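Local atomic coordinates of histidine--tRNA ligase (Staphylococcus aureus, PDB entry 1QE0), a protein that joins L-histidine to tRNA(His) at the expense of ATP, releasing AMP and diphosphate, and works as a class II synthetase homodimer. Residues Tyr33-Ile38 against Val129-Ala134; Pro137-Glu142 against Thr302-Ala307. One frame throughout, in Å; residues are numbered along the deposited sequence.

Contact 1 (Tyr33-Ile38 against Val129-Ala134)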
loop_
_atom_site.group_PDB
_atom_site.type_symbol
_atom_site.label_atom_id
_atom_site.label_comp_id
_atom_site.label_asym_id
_atom_site.label_seq_id
_atom_site.Cartn_x
_atom_site.Cartn_y
_atom_site.Cartn_z
ATOM N N TYR A 33 12.170 7.676 -8.462
ATOM C CA TYR A 33 13.222 6.717 -8.786
ATOM C C TYR A 33 12.827 5.838 -9.934
ATOM O O TYR A 33 13.657 5.092 -10.459
ATOM C CB TYR A 33 13.532 5.850 -7.583
ATOM C CG TYR A 33 14.201 6.621 -6.489
ATOM C CD1 TYR A 33 15.589 6.588 -6.362
ATOM C CD2 TYR A 33 13.462 7.453 -5.619
ATOM C CE1 TYR A 33 16.244 7.372 -5.418
ATOM C CE2 TYR A 33 14.103 8.248 -4.662
ATOM C CZ TYR A 33 15.499 8.208 -4.583
ATOM O OH TYR A 33 16.183 9.074 -3.779
ATOM N N ASN A 34 11.534 5.840 -10.244
ATOM C CA ASN A 34 11.016 5.070 -11.352
ATOM C C ASN A 34 10.895 3.557 -11.123
ATOM O O ASN A 34 11.106 2.756 -12.063
ATOM C CB ASN A 34 11.834 5.375 -12.602
ATOM C CG ASN A 34 11.215 4.824 -13.846
ATOM O OD1 ASN A 34 9.999 4.855 -14.006
ATOM N ND2 ASN A 34 12.043 4.292 -14.743
ATOM N N TYR A 35 10.589 3.160 -9.881
ATOM C CA TYR A 35 10.377 1.752 -9.567
ATOM C C TYR A 35 8.873 1.558 -9.644
ATOM O O TYR A 35 8.114 2.442 -9.228
ATOM C CB TYR A 35 10.856 1.426 -8.182
ATOM C CG TYR A 35 12.330 1.248 -8.127
ATOM C CD1 TYR A 35 12.897 0.008 -7.862
ATOM C CD2 TYR A 35 13.167 2.299 -8.361
ATOM C CE1 TYR A 35 14.287 -0.166 -7.832
ATOM C CE2 TYR A 35 14.564 2.133 -8.344
ATOM C CZ TYR A 35 15.111 0.897 -8.078
ATOM O OH TYR A 35 16.483 0.739 -8.096
ATOM N N LYS A 36 8.442 0.430 -10.209
ATOM C CA LYS A 36 7.026 0.125 -10.381
ATOM C C LYS A 36 6.525 -0.937 -9.392
ATOM O O LYS A 36 7.240 -1.887 -9.097
ATOM C CB LYS A 36 6.808 -0.331 -11.807
ATOM C CG LYS A 36 7.576 0.473 -12.854
ATOM C CD LYS A 36 7.119 1.925 -13.004
ATOM C CE LYS A 36 7.799 2.590 -14.201
ATOM N NZ LYS A 36 7.480 4.049 -14.320
ATOM N N GLU A 37 5.285 -0.793 -8.922
ATOM C CA GLU A 37 4.728 -1.710 -7.931
ATOM C C GLU A 37 4.200 -3.016 -8.463
ATOM O O GLU A 37 3.504 -3.038 -9.457
ATOM C CB GLU A 37 3.606 -1.059 -7.139
ATOM C CG GLU A 37 3.207 -1.922 -5.948
ATOM C CD GLU A 37 1.971 -1.444 -5.215
ATOM O OE1 GLU A 37 1.120 -0.751 -5.802
ATOM O OE2 GLU A 37 1.827 -1.803 -4.041
ATOM N N ILE A 38 4.504 -4.103 -7.775
ATOM C CA ILE A 38 4.025 -5.404 -8.187
ATOM C C ILE A 38 3.399 -5.978 -6.915
ATOM O O ILE A 38 3.843 -5.670 -5.813
ATOM C CB ILE A 38 5.193 -6.288 -8.702
ATOM C CG1 ILE A 38 4.696 -7.644 -9.216
ATOM C CG2 ILE A 38 6.231 -6.506 -7.601
ATOM C CD1 ILE A 38 5.838 -8.543 -9.648
ATOM N N VAL A 129 12.461 -3.168 -2.596
ATOM C CA VAL A 129 12.682 -2.894 -4.014
ATOM C C VAL A 129 13.663 -3.907 -4.559
ATOM O O VAL A 129 14.444 -4.478 -3.815
ATOM C CB VAL A 129 13.245 -1.502 -4.318
ATOM C CG1 VAL A 129 12.647 -0.508 -3.413
ATOM C CG2 VAL A 129 14.780 -1.499 -4.322
ATOM N N GLU A 130 13.616 -4.120 -5.865
ATOM C CA GLU A 130 14.500 -5.057 -6.549
ATOM C C GLU A 130 14.803 -4.468 -7.900
ATOM O O GLU A 130 13.886 -4.107 -8.629
ATOM C CB GLU A 130 13.805 -6.381 -6.836
ATOM C CG GLU A 130 13.388 -7.181 -5.654
ATOM C CD GLU A 130 14.558 -7.764 -4.945
ATOM O OE1 GLU A 130 14.440 -7.998 -3.717
ATOM O OE2 GLU A 130 15.591 -7.982 -5.619
ATOM N N ALA A 131 16.078 -4.299 -8.207
ATOM C CA ALA A 131 16.476 -3.815 -9.507
ATOM C C ALA A 131 17.187 -5.047 -10.096
ATOM O O ALA A 131 18.164 -5.522 -9.525
ATOM C CB ALA A 131 17.424 -2.650 -9.351
ATOM N N ILE A 132 16.640 -5.646 -11.148
ATOM C CA ILE A 132 17.274 -6.824 -11.759
ATOM C C ILE A 132 17.685 -6.580 -13.236
ATOM O O ILE A 132 16.993 -5.905 -14.001
ATOM C CB ILE A 132 16.348 -8.050 -11.683
ATOM C CG1 ILE A 132 15.685 -8.134 -10.319
ATOM C CG2 ILE A 132 17.118 -9.345 -11.882
ATOM C CD1 ILE A 132 14.385 -8.971 -10.332
ATOM N N GLY A 133 18.846 -7.091 -13.615
ATOM C CA GLY A 133 19.319 -6.933 -14.965
ATOM C C GLY A 133 20.272 -5.801 -15.278
ATOM O O GLY A 133 20.249 -5.300 -16.399
ATOM N N ALA A 134 21.123 -5.389 -14.342
ATOM C CA ALA A 134 22.066 -4.315 -14.646
ATOM C C ALA A 134 23.143 -4.155 -13.605
ATOM O O ALA A 134 23.127 -3.168 -12.864
ATOM C CB ALA A 134 21.333 -3.000 -14.819
#
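Tyr35 reaches Val129 and Ala131 obliquely with one side of its ring, joining two of the signature motifs of the class II synthetase catalytic domain. Helix 13-33 and strand 36-37 correspond to motif 1 of that fold, and strand 123-132 to the returning strand of the motif 2 hairpin. The outgoing strand of that hairpin, 102-111, runs between them and bonds through its backbone to Lys36 and Ile38 on one side and to Glu130 on the other; the two segments share no backbone hydrogen bond and meet through the Tyr35 side chain. The tyrosyl side chain and Val129 cross at about a right angle. The CD1 and CE1 side of the ring meets the branch of the valine: CE1 lies 3.8 Å from Val129 CG2, and CD1 stands 3.9 Å from Val129 CB. With CG anti to its own carbonyl carbon (chi1 -79°), Tyr35 sends the ring along the sheet, past Val129 and on to the next residue whose side chain lies on the same face. There Tyr35 OH comes within 3.7 Å of Ala131 CB. Between these two approaches the ring also passes Glu130 O, 4.0 Å from Tyr35 CE1.

The hydroxyl is hydrogen-bonded to Glu142 of helix 137-153, which fixes the far end of the ring; Val143 and Met146 of the same helix also pack on it, as do Lys103 and Tyr105 of strand 102-111. Asn34, at positive phi, ends helix 13-33 as the C-prime residue of a Schellman motif, and Tyr35 follows directly with its side chain directed at strand 123-132. The Asn34 amide is held from two quarters: ND2 binds Asp360 of the second subunit, while Lys36 NZ donates to Asn34 OD1 over 2.7 Å, with a C=O...N angle of 161°.

Contact 2 (Pro137-Glu142 against Thr302-Ala307)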
loop_
_atom_site.group_PDB
_atom_site.type_symbol
_atom_site.label_atom_id
_atom_site.label_comp_id
_atom_site.label_asym_id
_atom_site.label_seq_id
_atom_site.Cartn_x
_atom_site.Cartn_y
_atom_site.Cartn_z
ATOM N N PRO A 137 27.822 -0.177 -10.657
ATOM C CA PRO A 137 28.017 0.686 -9.497
ATOM C C PRO A 137 26.999 1.808 -9.426
ATOM O O PRO A 137 26.434 2.048 -8.381
ATOM C CB PRO A 137 29.404 1.249 -9.740
ATOM C CG PRO A 137 30.122 0.073 -10.312
ATOM C CD PRO A 137 29.114 -0.598 -11.223
ATOM N N SER A 138 26.711 2.461 -10.538
ATOM C CA SER A 138 25.767 3.551 -10.507
ATOM C C SER A 138 24.389 3.086 -10.086
ATOM O O SER A 138 23.618 3.886 -9.575
ATOM C CB SER A 138 25.696 4.235 -11.854
ATOM O OG SER A 138 25.296 3.300 -12.833
ATOM N N VAL A 139 24.064 1.811 -10.295
ATOM C CA VAL A 139 22.742 1.281 -9.890
ATOM C C VAL A 139 22.713 1.128 -8.377
ATOM O O VAL A 139 21.750 1.504 -7.711
ATOM C CB VAL A 139 22.433 -0.108 -10.481
ATOM C CG1 VAL A 139 21.018 -0.499 -10.116
ATOM C CG2 VAL A 139 22.589 -0.090 -11.972
ATOM N N ASP A 140 23.781 0.528 -7.863
ATOM C CA ASP A 140 23.981 0.321 -6.447
ATOM C C ASP A 140 23.834 1.660 -5.766
ATOM O O ASP A 140 23.037 1.803 -4.838
ATOM C CB ASP A 140 25.394 -0.193 -6.199
ATOM C CG ASP A 140 25.543 -1.646 -6.522
ATOM O OD1 ASP A 140 26.147 -2.352 -5.703
ATOM O OD2 ASP A 140 25.050 -2.092 -7.574
ATOM N N ALA A 141 24.587 2.651 -6.234
ATOM C CA ALA A 141 24.503 3.981 -5.648
ATOM C C ALA A 141 23.044 4.453 -5.634
ATOM O O ALA A 141 22.575 4.946 -4.610
ATOM C CB ALA A 141 25.388 4.972 -6.388
ATOM N N GLU A 142 22.307 4.227 -6.723
ATOM C CA GLU A 142 20.902 4.654 -6.777
ATOM C C GLU A 142 20.052 4.021 -5.683
ATOM O O GLU A 142 19.198 4.716 -5.095
ATOM C CB GLU A 142 20.258 4.338 -8.121
ATOM C CG GLU A 142 18.783 4.667 -8.163
ATOM C CD GLU A 142 18.116 4.130 -9.404
ATOM O OE1 GLU A 142 17.614 2.985 -9.342
ATOM O OE2 GLU A 142 18.092 4.846 -10.432
ATOM N N THR A 302 21.674 -10.406 -12.846
ATOM C CA THR A 302 22.288 -9.831 -11.654
ATOM C C THR A 302 21.193 -8.968 -11.046
ATOM O O THR A 302 20.229 -8.634 -11.727
ATOM C CB THR A 302 23.514 -8.937 -12.007
ATOM O OG1 THR A 302 23.418 -8.446 -13.359
ATOM C CG2 THR A 302 24.778 -9.714 -11.857
ATOM N N GLY A 303 21.334 -8.594 -9.784
ATOM C CA GLY A 303 20.310 -7.774 -9.163
ATOM C C GLY A 303 20.663 -7.308 -7.764
ATOM O O GLY A 303 21.534 -7.890 -7.106
ATOM N N ILE A 304 19.978 -6.261 -7.314
ATOM C CA ILE A 304 20.186 -5.684 -5.997
ATOM C C ILE A 304 18.823 -5.295 -5.478
ATOM O O ILE A 304 17.938 -4.901 -6.244
ATOM C CB ILE A 304 21.081 -4.387 -6.064
ATOM C CG1 ILE A 304 21.362 -3.818 -4.665
ATOM C CG2 ILE A 304 20.439 -3.340 -6.940
ATOM C CD1 ILE A 304 22.162 -2.571 -4.681
ATOM N N GLY A 305 18.666 -5.377 -4.170
ATOM C CA GLY A 305 17.415 -4.986 -3.562
ATOM C C GLY A 305 17.608 -4.841 -2.076
ATOM O O GLY A 305 18.721 -5.046 -1.575
ATOM N N PHE A 306 16.537 -4.500 -1.387
ATOM C CA PHE A 306 16.564 -4.351 0.041
ATOM C C PHE A 306 15.139 -4.563 0.494
ATOM O O PHE A 306 14.253 -4.719 -0.355
ATOM C CB PHE A 306 17.084 -2.966 0.458
ATOM C CG PHE A 306 16.246 -1.788 -0.009
ATOM C CD1 PHE A 306 15.139 -1.380 0.698
ATOM C CD2 PHE A 306 16.641 -1.025 -1.075
ATOM C CE1 PHE A 306 14.450 -0.233 0.350
ATOM C CE2 PHE A 306 15.960 0.125 -1.432
ATOM C CZ PHE A 306 14.878 0.520 -0.727
ATOM N N ALA A 307 14.923 -4.641 1.808
ATOM C CA ALA A 307 13.593 -4.821 2.390
ATOM C C ALA A 307 13.612 -3.989 3.625
ATOM O O ALA A 307 14.642 -3.849 4.246
ATOM C CB ALA A 307 13.335 -6.237 2.739
#
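The delta methyl of Ile304 sits over the flat side of the Asp140 carboxylate, a contact between the first turn of helix 137-153 and strand 302-309, the strand of class II motif 3. This is the tight part. Ile304 CD1 lies 3.8 Å from Asp140 CA and 4.0 Å from Asp140 CG, with OD1 and OD2 of Asp140 each 4.1 Å from that methyl, as befits a carbon above the carboxylate plane. Ile304 reaches there fully extended, CG1 anti to the backbone N (chi1 -177°) and CD1 anti to CA. While the methyl covers one face, polar groups grip the two oxygens: OD2 takes a salt bridge from Arg288 and a hydrogen bond from Tyr234, and OD1 is hydrogen-bonded to Thr265. Such partners probably favour the charged carboxylate in this buried setting.

Packing is looser toward Val139, whose CG1 stays 4.3 Å from Ile304 CG2. This side is still buried, with Tyr363 of the second subunit resting on Val139; the partly exposed residues, Pro137, Thr302 and Ala307, lie at segment ends.

Strand 302-309 runs antiparallel between strands 123-132 and 280-290, and helix 137-153 lies across this sheet face, with Val143 also on Ile304. Behind the helix, Tyr241 of helix 231-245 packs on Ser138 and Ala141.

In the fold
Both contacts are buried and share one side of the catalytic sheet, their centres about 9 Å apart. Strands 123-132 and 302-309 are neighbours there, with a probable backbone hydrogen bond from Ala131 N to Ile304 O at 2.8 Å, and helix 137-153 follows the first of them in the chain. Contact 1 sends an aromatic ring from the loop before strand 36-37 onto strand 123-132, strand 102-111 lying between those two strands; contact 2 is helix on sheet, led by one aliphatic chain against a carboxylate. Their acids also differ: Glu142 ties contact 1's tyrosine to the helix and bridges to Arg353 of the second subunit, whereas Asp140 is held within its own chain. Both reach the dimer interface.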